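Local coordinates for conserved hypothetical secreted protein (Helicobacter pylori, PDB 4RNZ) that probably acts as a zinc-dependent metallopeptidase of the M23 family that trims peptidoglycan and so helps to determine the shape of the bacterial cell, at residues A[62-66]-A[217-221]; A[203-207]-A[310-314]; A[257-261]-A[305-309]; A[174-178]-A[315-319]. All blocks are in the same frame, centred on the assembly; numbering follows the deposited sequence.

In the fold
Contact 1 holds a zinc ligand, His219, and contact 2 adjoins it, with centres about 8 Å apart; the backbone of residues 203 and 205 in contact 2 holds that histidine. Contact 3 joins two hairpins of the peptidase sheet, about 14 Å from contact 2 between centres, and strands 299-306 and 309-311 lead directly from one to the other. Contact 4 lies away from the metal, about 18 Å from contact 1 between centres, but Ile311 of contact 2 packs on it and Lys306 NZ of contact 3 reaches Gly176 O at 2.9 Å. Contact 1 joins the N-terminal region to the peptidase, contacts 2 and 4 join the second region to the chain at the sheet's end.

Contact 1: residues A[62-66]-A[217-221]; sequences ISQDL and RPHYG. With ZN (zinc ion), chain B.
Tyr220 lays the hydroxyl end of its ring against the turn 62-66, meeting Ser63 with OH, CZ and CE2 and Leu66 with OH and CE2. With CG anti to the carbonyl carbon (chi1 -68°), the ring leaves the 217-221 chain toward the turn. Ser63 OG donates to Tyr220 OH over 2.9 Å, while Ser63 CB lies 3.6 Å from Tyr220 CE2. The serine oxygen also accepts from Asp65 N at 3.2 Å, which defines an ST turn, and more weakly from Leu66 N, so the turn's own backbone fixes the hydroxyl that grips the tyrosine. A second link runs through a water lying in the plane of the Tyr220 ring: it donates to Asp65 OD1 at 2.8 Å and lies 2.7 Å from Tyr220 OH. The other carboxylate oxygen of Asp65, OD2, forms a salt bridge with Arg208. Leu66 supplies the apolar part, its CD2 standing 4.2 Å from Tyr220 CE2 and 4.0 Å from Pro218 CG, with the leucine and proline side chains crossing at about a right angle. Between Pro218 and Tyr220, His219 turns to the other side and binds zinc through NE2 at 2.0 Å; its ND1 is hydrogen-bonded to Pro203 O. Glu34, Asp223 and His301 complete the metal site. His219 and Asp223 form the HxxxD signature of M23 metallopeptidases, and Glu34, a ligand from the N-terminal region, is consistent with a latent, blocked active site.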
loop_
_atom_site.group_PDB
_atom_site.type_symbol
_atom_site.label_atom_id
_atom_site.label_comp_id
_atom_site.label_asym_id
_atom_site.label_seq_id
_atom_site.Cartn_x
_atom_site.Cartn_y
_atom_site.Cartn_z
ATOM N N ILE A 62 6.194 -10.346 -0.686
ATOM C CA ILE A 62 4.939 -10.306 0.056
ATOM C C ILE A 62 4.583 -8.898 0.542
ATOM O O ILE A 62 3.482 -8.692 1.006
ATOM C CB ILE A 62 4.867 -11.319 1.215
ATOM C CG1 ILE A 62 6.048 -11.214 2.155
ATOM C CG2 ILE A 62 4.793 -12.753 0.689
ATOM C CD1 ILE A 62 5.965 -12.236 3.269
ATOM N N SER A 63 5.522 -7.956 0.474
ATOM C CA SER A 63 5.239 -6.547 0.743
ATOM C C SER A 63 6.267 -5.754 -0.045
ATOM O O SER A 63 6.997 -6.326 -0.861
ATOM C CB SER A 63 5.349 -6.232 2.238
ATOM O OG SER A 63 6.698 -6.269 2.700
ATOM N N GLN A 64 6.346 -4.453 0.196
ATOM C CA GLN A 64 7.343 -3.628 -0.478
ATOM C C GLN A 64 8.750 -3.858 0.074
ATOM O O GLN A 64 9.738 -3.502 -0.568
ATOM C CB GLN A 64 6.993 -2.139 -0.385
ATOM C CG GLN A 64 7.184 -1.544 1.001
ATOM C CD GLN A 64 5.955 -1.677 1.888
ATOM O OE1 GLN A 64 5.170 -2.629 1.772
ATOM N NE2 GLN A 64 5.787 -0.725 2.786
ATOM N N ASP A 65 8.869 -4.438 1.260
ATOM C CA ASP A 65 10.206 -4.709 1.760
ATOM C C ASP A 65 10.451 -6.090 2.334
ATOM O O ASP A 65 11.506 -6.315 2.912
ATOM C CB ASP A 65 10.644 -3.629 2.729
ATOM C CG ASP A 65 9.726 -3.498 3.879
ATOM O OD1 ASP A 65 9.287 -4.543 4.380
ATOM O OD2 ASP A 65 9.441 -2.345 4.262
ATOM N N LEU A 66 9.520 -7.017 2.127
ATOM C CA LEU A 66 9.698 -8.401 2.567
ATOM C C LEU A 66 9.343 -9.374 1.449
ATOM O O LEU A 66 8.370 -9.173 0.690
ATOM C CB LEU A 66 8.810 -8.696 3.779
ATOM C CG LEU A 66 9.131 -9.973 4.546
ATOM C CD1 LEU A 66 10.427 -9.829 5.332
ATOM C CD2 LEU A 66 7.975 -10.310 5.491
ATOM N N ARG A 217 9.177 -11.528 13.076
ATOM C CA ARG A 217 8.408 -10.474 13.738
ATOM C C ARG A 217 7.394 -9.699 12.856
ATOM O O ARG A 217 6.507 -9.044 13.412
ATOM C CB ARG A 217 9.351 -9.466 14.430
ATOM C CG ARG A 217 8.630 -8.245 15.024
ATOM C CD ARG A 217 9.503 -7.338 15.876
ATOM N NE ARG A 217 9.881 -7.993 17.127
ATOM C CZ ARG A 217 11.123 -8.317 17.487
ATOM N NH1 ARG A 217 12.167 -8.036 16.714
ATOM N NH2 ARG A 217 11.325 -8.923 18.650
ATOM N N PRO A 218 7.502 -9.746 11.506
ATOM C CA PRO A 218 6.582 -8.880 10.741
ATOM C C PRO A 218 5.155 -9.399 10.749
ATOM O O PRO A 218 4.933 -10.558 10.431
ATOM C CB PRO A 218 7.133 -8.920 9.313
ATOM C CG PRO A 218 8.428 -9.634 9.394
ATOM C CD PRO A 218 8.383 -10.502 10.609
ATOM N N HIS A 219 4.196 -8.543 11.084
ATOM C CA HIS A 219 2.774 -8.932 11.083
ATOM C C HIS A 219 1.944 -7.832 10.437
ATOM O O HIS A 219 1.863 -6.727 10.964
ATOM C CB HIS A 219 2.305 -9.213 12.508
ATOM C CG HIS A 219 0.867 -9.631 12.615
ATOM N ND1 HIS A 219 -0.021 -9.014 13.470
ATOM C CD2 HIS A 219 0.162 -10.583 11.965
ATOM C CE1 HIS A 219 -1.205 -9.588 13.361
ATOM N NE2 HIS A 219 -1.117 -10.551 12.464
ATOM N N TYR A 220 1.360 -8.131 9.275
ATOM C CA TYR A 220 0.769 -7.100 8.438
ATOM C C TYR A 220 -0.749 -6.925 8.683
ATOM O O TYR A 220 -1.529 -6.774 7.750
ATOM C CB TYR A 220 1.083 -7.371 6.970
ATOM C CG TYR A 220 2.554 -7.213 6.594
ATOM C CD1 TYR A 220 3.332 -6.197 7.133
ATOM C CD2 TYR A 220 3.156 -8.078 5.675
ATOM C CE1 TYR A 220 4.674 -6.049 6.777
ATOM C CE2 TYR A 220 4.499 -7.941 5.317
ATOM C CZ TYR A 220 5.248 -6.924 5.873
ATOM O OH TYR A 220 6.568 -6.758 5.528
ATOM N N GLY A 221 -1.131 -6.899 9.951
ATOM C CA GLY A 221 -2.517 -6.684 10.357
ATOM C C GLY A 221 -2.555 -6.666 11.867
ATOM O O GLY A 221 -1.531 -6.609 12.515
HETATM ZN ZN ZN B . -2.627 -11.683 11.872
HETATM O O HOH W 1 7.995 -4.882 6.832
#

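Contact 2: residues A[203-207]-A[310-314]; sequences PFSYG and PINPL
Phe204 spreads one face of its ring over the backbone that joins Ile311 to Asn312. Asn312 N stands 3.6 Å above the ring plane, over its centre, and Ile311 C lies 3.6 Å from Phe204 CE2. The phenylalanine chi1 of -177° swings CG away from its own N and carries the ring outward to the strand end. Asn312 slides past it in the opposite direction, its amide only 10° from the ring plane, and OD1 comes to 3.4 Å from Phe204 CB. That oxygen also accepts from Leu314 N at 3.1 Å, with the donor well above the carbonyl plane, in an Asx turn, and a water bridges it to Phe204 N. Pro310 meets the ring at its edge, CB lying in the ring plane 3.9 Å from Phe204 CE2. Tyr206 adds a face, over the centre of which Phe204 CE1 is placed, and its OH shares a water with Asn312 N. The loop after strand 199-202 thus packs on the end of strand 309-311, with the Phe204 side chain about 6 Å from that of the zinc ligand His219. Polar links run largely through water, which suggests that the face of Phe204 on the Ile311-Asn312 backbone, with prolines at its margin, sets the fit.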
loop_
_atom_site.group_PDB
_atom_site.type_symbol
_atom_site.label_atom_id
_atom_site.label_comp_id
_atom_site.label_asym_id
_atom_site.label_seq_id
_atom_site.Cartn_x
_atom_site.Cartn_y
_atom_site.Cartn_z
ATOM N N PRO A 203 -0.190 -7.191 17.560
ATOM C CA PRO A 203 -0.381 -5.954 16.827
ATOM C C PRO A 203 0.342 -5.964 15.479
ATOM O O PRO A 203 1.028 -6.922 15.123
ATOM C CB PRO A 203 0.235 -4.905 17.765
ATOM C CG PRO A 203 1.335 -5.639 18.449
ATOM C CD PRO A 203 0.847 -7.059 18.605
ATOM N N PHE A 204 0.171 -4.884 14.748
ATOM C CA PHE A 204 0.855 -4.682 13.494
ATOM C C PHE A 204 2.322 -4.498 13.757
ATOM O O PHE A 204 2.691 -3.800 14.676
ATOM C CB PHE A 204 0.311 -3.426 12.815
ATOM C CG PHE A 204 0.916 -3.155 11.466
ATOM C CD1 PHE A 204 2.113 -2.441 11.347
ATOM C CD2 PHE A 204 0.313 -3.642 10.319
ATOM C CE1 PHE A 204 2.674 -2.187 10.092
ATOM C CE2 PHE A 204 0.873 -3.393 9.053
ATOM C CZ PHE A 204 2.048 -2.667 8.943
ATOM N N SER A 205 3.161 -5.090 12.914
ATOM C CA SER A 205 4.599 -4.869 12.984
ATOM C C SER A 205 5.280 -4.971 11.603
ATOM O O SER A 205 5.030 -5.901 10.824
ATOM C CB SER A 205 5.236 -5.872 13.954
ATOM O OG SER A 205 6.643 -5.697 13.967
ATOM N N TYR A 206 6.123 -3.995 11.305
ATOM C CA TYR A 206 7.014 -4.084 10.144
ATOM C C TYR A 206 8.122 -5.107 10.358
ATOM O O TYR A 206 8.672 -5.633 9.390
ATOM C CB TYR A 206 7.617 -2.714 9.813
ATOM C CG TYR A 206 6.598 -1.757 9.256
ATOM C CD1 TYR A 206 5.970 -2.032 8.052
ATOM C CD2 TYR A 206 6.252 -0.571 9.935
ATOM C CE1 TYR A 206 5.025 -1.174 7.525
ATOM C CE2 TYR A 206 5.313 0.302 9.403
ATOM C CZ TYR A 206 4.707 -0.015 8.201
ATOM O OH TYR A 206 3.762 0.800 7.655
ATOM N N GLY A 207 8.427 -5.402 11.621
ATOM C CA GLY A 207 9.492 -6.328 11.978
ATOM C C GLY A 207 10.891 -5.747 11.821
ATOM O O GLY A 207 11.861 -6.499 11.786
ATOM N N PRO A 310 1.050 -2.533 3.298
ATOM C CA PRO A 310 0.409 -2.716 4.601
ATOM C C PRO A 310 0.701 -1.534 5.507
ATOM O O PRO A 310 1.809 -0.997 5.501
ATOM C CB PRO A 310 1.061 -4.004 5.161
ATOM C CG PRO A 310 2.201 -4.348 4.263
ATOM C CD PRO A 310 2.099 -3.528 3.016
ATOM N N ILE A 311 -0.304 -1.134 6.276
ATOM C CA ILE A 311 -0.220 -0.004 7.166
ATOM C C ILE A 311 -0.949 -0.396 8.464
ATOM O O ILE A 311 -1.890 -1.209 8.440
ATOM C CB ILE A 311 -0.803 1.261 6.473
ATOM C CG1 ILE A 311 -0.515 2.522 7.298
ATOM C CG2 ILE A 311 -2.296 1.104 6.212
ATOM C CD1 ILE A 311 -0.736 3.843 6.564
ATOM N N ASN A 312 -0.463 0.112 9.591
ATOM C CA ASN A 312 -1.058 -0.204 10.885
ATOM C C ASN A 312 -2.521 0.265 10.946
ATOM O O ASN A 312 -2.795 1.471 10.869
ATOM C CB ASN A 312 -0.261 0.427 12.036
ATOM C CG ASN A 312 -0.812 0.042 13.395
ATOM O OD1 ASN A 312 -1.735 -0.766 13.518
ATOM N ND2 ASN A 312 -0.258 0.627 14.425
ATOM N N PRO A 313 -3.471 -0.684 11.069
ATOM C CA PRO A 313 -4.891 -0.305 11.041
ATOM C C PRO A 313 -5.243 0.634 12.201
ATOM O O PRO A 313 -6.075 1.529 12.042
ATOM C CB PRO A 313 -5.614 -1.641 11.179
ATOM C CG PRO A 313 -4.647 -2.635 10.638
ATOM C CD PRO A 313 -3.311 -2.142 11.136
ATOM N N LEU A 314 -4.577 0.436 13.332
ATOM C CA LEU A 314 -4.843 1.208 14.530
ATOM C C LEU A 314 -4.612 2.693 14.329
ATOM O O LEU A 314 -5.330 3.511 14.900
ATOM C CB LEU A 314 -4.014 0.671 15.689
ATOM C CG LEU A 314 -4.289 -0.795 16.058
ATOM C CD1 LEU A 314 -3.665 -1.052 17.418
ATOM C CD2 LEU A 314 -5.769 -1.199 16.066
HETATM O O HOH W 2 -1.373 -2.639 15.588
HETATM O O HOH W 3 2.111 1.617 9.606
#

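Contact 3: residues A[257-261]-A[305-309]; sequences LNELR and YKNSR
Arg261 starts against Tyr305 at its base, CB lying 4.0 Å from Tyr305 CB across the antiparallel hydrogen-bonded pair. A chi1 of 180° starts the arginine chain fully extended, and it runs on before bending at chi3, alongside the tyrosine and pointing the same way. NE turns to a salt bridge with Glu254. CZ then comes over the ring, 4.1 Å from its centroid, and the guanidinium lies flat on the face with the planes 26° apart, a cation-pi stack. NH1 sits over the ring centre, 3.4 Å from Tyr305 CD1, whereas NH2 is paired with Glu38, which follows helix 30-36 in the N-terminal region. These carboxylates probably help to fix the rotation of the guanidinium. Beneath it, Arg261 N donates to Tyr305 O at 2.9 Å and Tyr305 N returns a bond to Arg261 O at 2.8 Å, both in the carbonyl plane. One step along, Leu260 and Lys306 form a non-hydrogen-bonded pair, with Leu260 CD2 on Lys306 CB. At the strand ends Asn307 N donates almost straight to Glu259 O, 2.9 Å away. The Asn307 amide packs against the glutamate's aliphatic part, OD1 coming 3.1 Å from Glu259 CB, and a water joins Glu259 OE2 to Asn307 ND2. A type II' turn closes the first hairpin and a type I' turn the second, two tight beta hairpins side by side in the antiparallel sheet of the M23 peptidase domain.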
loop_
_atom_site.group_PDB
_atom_site.type_symbol
_atom_site.label_atom_id
_atom_site.label_comp_id
_atom_site.label_asym_id
_atom_site.label_seq_id
_atom_site.Cartn_x
_atom_site.Cartn_y
_atom_site.Cartn_z
ATOM N N LEU A 257 -11.743 0.722 -0.805
ATOM C CA LEU A 257 -12.268 2.068 -0.682
ATOM C C LEU A 257 -11.136 3.016 -0.997
ATOM O O LEU A 257 -10.134 3.067 -0.262
ATOM C CB LEU A 257 -12.806 2.334 0.740
ATOM C CG LEU A 257 -13.398 3.735 0.946
ATOM C CD1 LEU A 257 -14.685 3.912 0.147
ATOM C CD2 LEU A 257 -13.652 4.017 2.421
ATOM N N ASN A 258 -11.303 3.791 -2.073
ATOM C CA ASN A 258 -10.264 4.693 -2.544
ATOM C C ASN A 258 -8.944 3.913 -2.654
ATOM O O ASN A 258 -8.927 2.868 -3.270
ATOM C CB ASN A 258 -10.162 5.930 -1.651
ATOM C CG ASN A 258 -11.468 6.725 -1.590
ATOM O OD1 ASN A 258 -12.365 6.541 -2.404
ATOM N ND2 ASN A 258 -11.565 7.614 -0.626
ATOM N N GLU A 259 -7.862 4.378 -2.037
ATOM C CA GLU A 259 -6.580 3.668 -2.127
ATOM C C GLU A 259 -6.383 2.584 -1.050
ATOM O O GLU A 259 -5.301 1.994 -0.950
ATOM C CB GLU A 259 -5.413 4.656 -2.152
ATOM C CG GLU A 259 -5.127 5.457 -0.879
ATOM C CD GLU A 259 -5.868 6.796 -0.818
ATOM O OE1 GLU A 259 -7.122 6.766 -0.790
ATOM O OE2 GLU A 259 -5.206 7.865 -0.763
ATOM N N LEU A 260 -7.436 2.294 -0.286
ATOM C CA LEU A 260 -7.381 1.242 0.720
ATOM C C LEU A 260 -7.913 -0.103 0.273
ATOM O O LEU A 260 -8.927 -0.230 -0.423
ATOM C CB LEU A 260 -8.094 1.642 2.030
ATOM C CG LEU A 260 -7.595 2.833 2.862
ATOM C CD1 LEU A 260 -8.349 2.944 4.199
ATOM C CD2 LEU A 260 -6.101 2.794 3.132
ATOM N N ARG A 261 -7.233 -1.134 0.751
ATOM C CA ARG A 261 -7.755 -2.475 0.748
ATOM C C ARG A 261 -7.772 -2.987 2.202
ATOM O O ARG A 261 -6.754 -2.955 2.900
ATOM C CB ARG A 261 -6.846 -3.324 -0.118
ATOM C CG ARG A 261 -7.188 -4.789 -0.279
ATOM C CD ARG A 261 -6.118 -5.433 -1.187
ATOM N NE ARG A 261 -5.878 -6.731 -0.648
ATOM C CZ ARG A 261 -4.762 -7.194 -0.111
ATOM N NH1 ARG A 261 -3.599 -6.540 -0.122
ATOM N NH2 ARG A 261 -4.840 -8.385 0.426
ATOM N N TYR A 305 -4.264 -2.001 3.793
ATOM C CA TYR A 305 -3.252 -1.712 2.760
ATOM C C TYR A 305 -3.554 -0.367 2.117
ATOM O O TYR A 305 -4.647 -0.187 1.587
ATOM C CB TYR A 305 -3.302 -2.776 1.675
ATOM C CG TYR A 305 -2.886 -4.106 2.209
ATOM C CD1 TYR A 305 -3.799 -4.924 2.861
ATOM C CD2 TYR A 305 -1.562 -4.538 2.107
ATOM C CE1 TYR A 305 -3.397 -6.126 3.421
ATOM C CE2 TYR A 305 -1.165 -5.755 2.645
ATOM C CZ TYR A 305 -2.098 -6.524 3.312
ATOM O OH TYR A 305 -1.733 -7.721 3.855
ATOM N N LYS A 306 -2.613 0.569 2.188
ATOM C CA LYS A 306 -2.734 1.856 1.510
ATOM C C LYS A 306 -1.811 1.848 0.295
ATOM O O LYS A 306 -0.610 1.749 0.461
ATOM C CB LYS A 306 -2.327 3.003 2.427
ATOM C CG LYS A 306 -2.419 4.375 1.759
ATOM C CD LYS A 306 -2.047 5.521 2.694
ATOM C CE LYS A 306 -1.945 6.855 1.946
ATOM N NZ LYS A 306 -1.816 8.045 2.849
ATOM N N ASN A 307 -2.372 1.975 -0.902
ATOM C CA ASN A 307 -1.570 2.017 -2.137
ATOM C C ASN A 307 -0.700 0.760 -2.261
ATOM O O ASN A 307 0.468 0.819 -2.652
ATOM C CB ASN A 307 -0.734 3.298 -2.199
ATOM C CG ASN A 307 -1.578 4.513 -2.533
ATOM O OD1 ASN A 307 -2.498 4.407 -3.310
ATOM N ND2 ASN A 307 -1.260 5.658 -1.953
ATOM N N SER A 308 -1.298 -0.359 -1.859
ATOM C CA SER A 308 -0.716 -1.696 -1.925
ATOM C C SER A 308 0.188 -2.056 -0.745
ATOM O O SER A 308 0.551 -3.221 -0.584
ATOM C CB SER A 308 -0.001 -1.916 -3.282
ATOM O OG SER A 308 1.354 -1.464 -3.173
ATOM N N ARG A 309 0.540 -1.091 0.100
ATOM C CA ARG A 309 1.454 -1.323 1.197
ATOM C C ARG A 309 0.709 -1.494 2.529
ATOM O O ARG A 309 -0.161 -0.712 2.851
ATOM C CB ARG A 309 2.425 -0.168 1.307
ATOM C CG ARG A 309 3.343 -0.055 0.084
ATOM C CD ARG A 309 4.256 1.148 0.199
ATOM N NE ARG A 309 3.531 2.394 -0.014
ATOM C CZ ARG A 309 3.422 3.043 -1.180
ATOM N NH1 ARG A 309 3.991 2.597 -2.302
ATOM N NH2 ARG A 309 2.735 4.179 -1.222
HETATM O O HOH W 4 -3.012 8.371 -2.380
HETATM O O HOH W 5 -4.074 -0.788 -1.141
#

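Contact 4: residues A[174-178]-A[315-319]; sequences SNGHY and GYIRT
Two first torsions, chi1 -61° at His177 and -77° at Tyr316, each place CG anti to the carbonyl carbon and send the rings toward each other from opposite directions. The imidazole arrives with CE1 leading: that carbon stands 3.3 Å above the tyrosine ring plane, over its centre, and 3.5 Å from Tyr316 CE1. The ring planes are inclined by 31° with centroids 4.2 Å apart, an oblique pairing in which the tyrosine hydroxyl lies over one face of the imidazole, offset toward its rim. Arg318 comes in beside the pair, its chain bent at chi2, and brings NH1 to 3.5 Å from His177 CE1. An Asx turn sets the histidine in place: Asn175 OD1 accepts from His177 N at 2.8 Å, and Asn175 O lies at the edge of the imidazole, in its plane. Here the loop before strand 178-179, in the second family region of Csd3, meets the loop that leads from the peptidase strand 309-311 to helix 326-348. The Tyr316 backbone also backs the arginine: its CA lies over the centre of one guanidinium face. Glu185 gathers the polar ends, its carboxylate taking a hydrogen bond from His177 ND1 and a salt bridge from Arg318 NH1, so the carboxylate probably helps to hold the guanidinium beside the imidazole. Gly315 O comes to 3.6 Å from His177 CE1. Arg318 NH2 is bound to Phe189 O, and Ile311 packs against both rings.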
loop_
_atom_site.group_PDB
_atom_site.type_symbol
_atom_site.label_atom_id
_atom_site.label_comp_id
_atom_site.label_asym_id
_atom_site.label_seq_id
_atom_site.Cartn_x
_atom_site.Cartn_y
_atom_site.Cartn_z
ATOM N N SER A 174 6.491 9.635 7.489
ATOM C CA SER A 174 6.982 8.257 7.634
ATOM C C SER A 174 5.919 7.289 8.203
ATOM O O SER A 174 5.955 6.091 7.910
ATOM C CB SER A 174 8.219 8.250 8.528
ATOM O OG SER A 174 7.922 8.925 9.724
ATOM N N ASN A 175 4.975 7.809 8.991
ATOM C CA ASN A 175 3.831 7.010 9.480
ATOM C C ASN A 175 2.810 6.562 8.415
ATOM O O ASN A 175 1.879 5.835 8.744
ATOM C CB ASN A 175 3.103 7.726 10.644
ATOM C CG ASN A 175 2.292 8.938 10.188
ATOM O OD1 ASN A 175 1.919 9.066 9.007
ATOM N ND2 ASN A 175 1.997 9.826 11.125
ATOM N N GLY A 176 2.961 7.011 7.168
ATOM C CA GLY A 176 2.094 6.568 6.061
ATOM C C GLY A 176 0.863 7.424 5.771
ATOM O O GLY A 176 0.198 7.230 4.752
ATOM N N HIS A 177 0.563 8.371 6.653
ATOM C CA HIS A 177 -0.556 9.300 6.477
ATOM C C HIS A 177 -0.109 10.606 5.796
ATOM O O HIS A 177 1.078 10.904 5.773
ATOM C CB HIS A 177 -1.172 9.603 7.834
ATOM C CG HIS A 177 -1.723 8.384 8.518
ATOM N ND1 HIS A 177 -3.051 8.257 8.858
ATOM C CD2 HIS A 177 -1.130 7.225 8.900
ATOM C CE1 HIS A 177 -3.252 7.084 9.432
ATOM N NE2 HIS A 177 -2.105 6.435 9.467
ATOM N N TYR A 178 -1.072 11.348 5.238
ATOM C CA TYR A 178 -0.836 12.632 4.558
ATOM C C TYR A 178 -1.208 13.782 5.482
ATOM O O TYR A 178 -2.187 13.683 6.229
ATOM C CB TYR A 178 -1.710 12.765 3.323
ATOM C CG TYR A 178 -1.442 11.827 2.148
ATOM C CD1 TYR A 178 -0.148 11.657 1.608
ATOM C CD2 TYR A 178 -2.514 11.158 1.529
ATOM C CE1 TYR A 178 0.059 10.820 0.511
ATOM C CE2 TYR A 178 -2.330 10.334 0.438
ATOM C CZ TYR A 178 -1.043 10.151 -0.075
ATOM O OH TYR A 178 -0.907 9.323 -1.183
ATOM N N GLY A 315 -3.659 3.050 13.473
ATOM C CA GLY A 315 -3.455 4.442 13.117
ATOM C C GLY A 315 -4.657 5.147 12.537
ATOM O O GLY A 315 -4.731 6.376 12.585
ATOM N N TYR A 316 -5.605 4.400 11.975
ATOM C CA TYR A 316 -6.800 4.998 11.384
ATOM C C TYR A 316 -8.050 4.801 12.212
ATOM O O TYR A 316 -9.141 5.243 11.796
ATOM C CB TYR A 316 -7.103 4.355 10.044
ATOM C CG TYR A 316 -6.261 4.791 8.893
ATOM C CD1 TYR A 316 -6.515 6.005 8.234
ATOM C CD2 TYR A 316 -5.252 3.970 8.410
ATOM C CE1 TYR A 316 -5.754 6.394 7.143
ATOM C CE2 TYR A 316 -4.492 4.346 7.321
ATOM C CZ TYR A 316 -4.748 5.555 6.686
ATOM O OH TYR A 316 -3.975 5.909 5.600
ATOM N N ILE A 317 -7.945 4.077 13.324
ATOM C CA ILE A 317 -9.107 3.952 14.203
ATOM C C ILE A 317 -9.060 5.091 15.211
ATOM O O ILE A 317 -8.213 5.127 16.071
ATOM C CB ILE A 317 -9.162 2.579 14.868
ATOM C CG1 ILE A 317 -9.403 1.533 13.769
ATOM C CG2 ILE A 317 -10.276 2.535 15.907
ATOM C CD1 ILE A 317 -9.441 0.105 14.240
ATOM N N ARG A 318 -9.916 6.063 15.007
ATOM C CA ARG A 318 -9.913 7.313 15.737
ATOM C C ARG A 318 -11.221 7.975 15.416
ATOM O O ARG A 318 -11.869 7.584 14.483
ATOM C CB ARG A 318 -8.784 8.213 15.257
ATOM C CG ARG A 318 -8.984 8.797 13.860
ATOM C CD ARG A 318 -7.709 8.775 13.037
ATOM N NE ARG A 318 -7.928 8.828 11.589
ATOM C CZ ARG A 318 -6.934 8.931 10.712
ATOM N NH1 ARG A 318 -5.697 8.988 11.157
ATOM N NH2 ARG A 318 -7.164 8.997 9.404
ATOM N N THR A 319 -11.570 9.024 16.136
ATOM C CA THR A 319 -12.808 9.743 15.876
ATOM C C THR A 319 -12.585 11.062 15.191
ATOM O O THR A 319 -13.445 11.568 14.505
ATOM C CB THR A 319 -13.556 10.035 17.172
ATOM O OG1 THR A 319 -13.632 8.848 17.954
ATOM C CG2 THR A 319 -14.911 10.493 16.850
#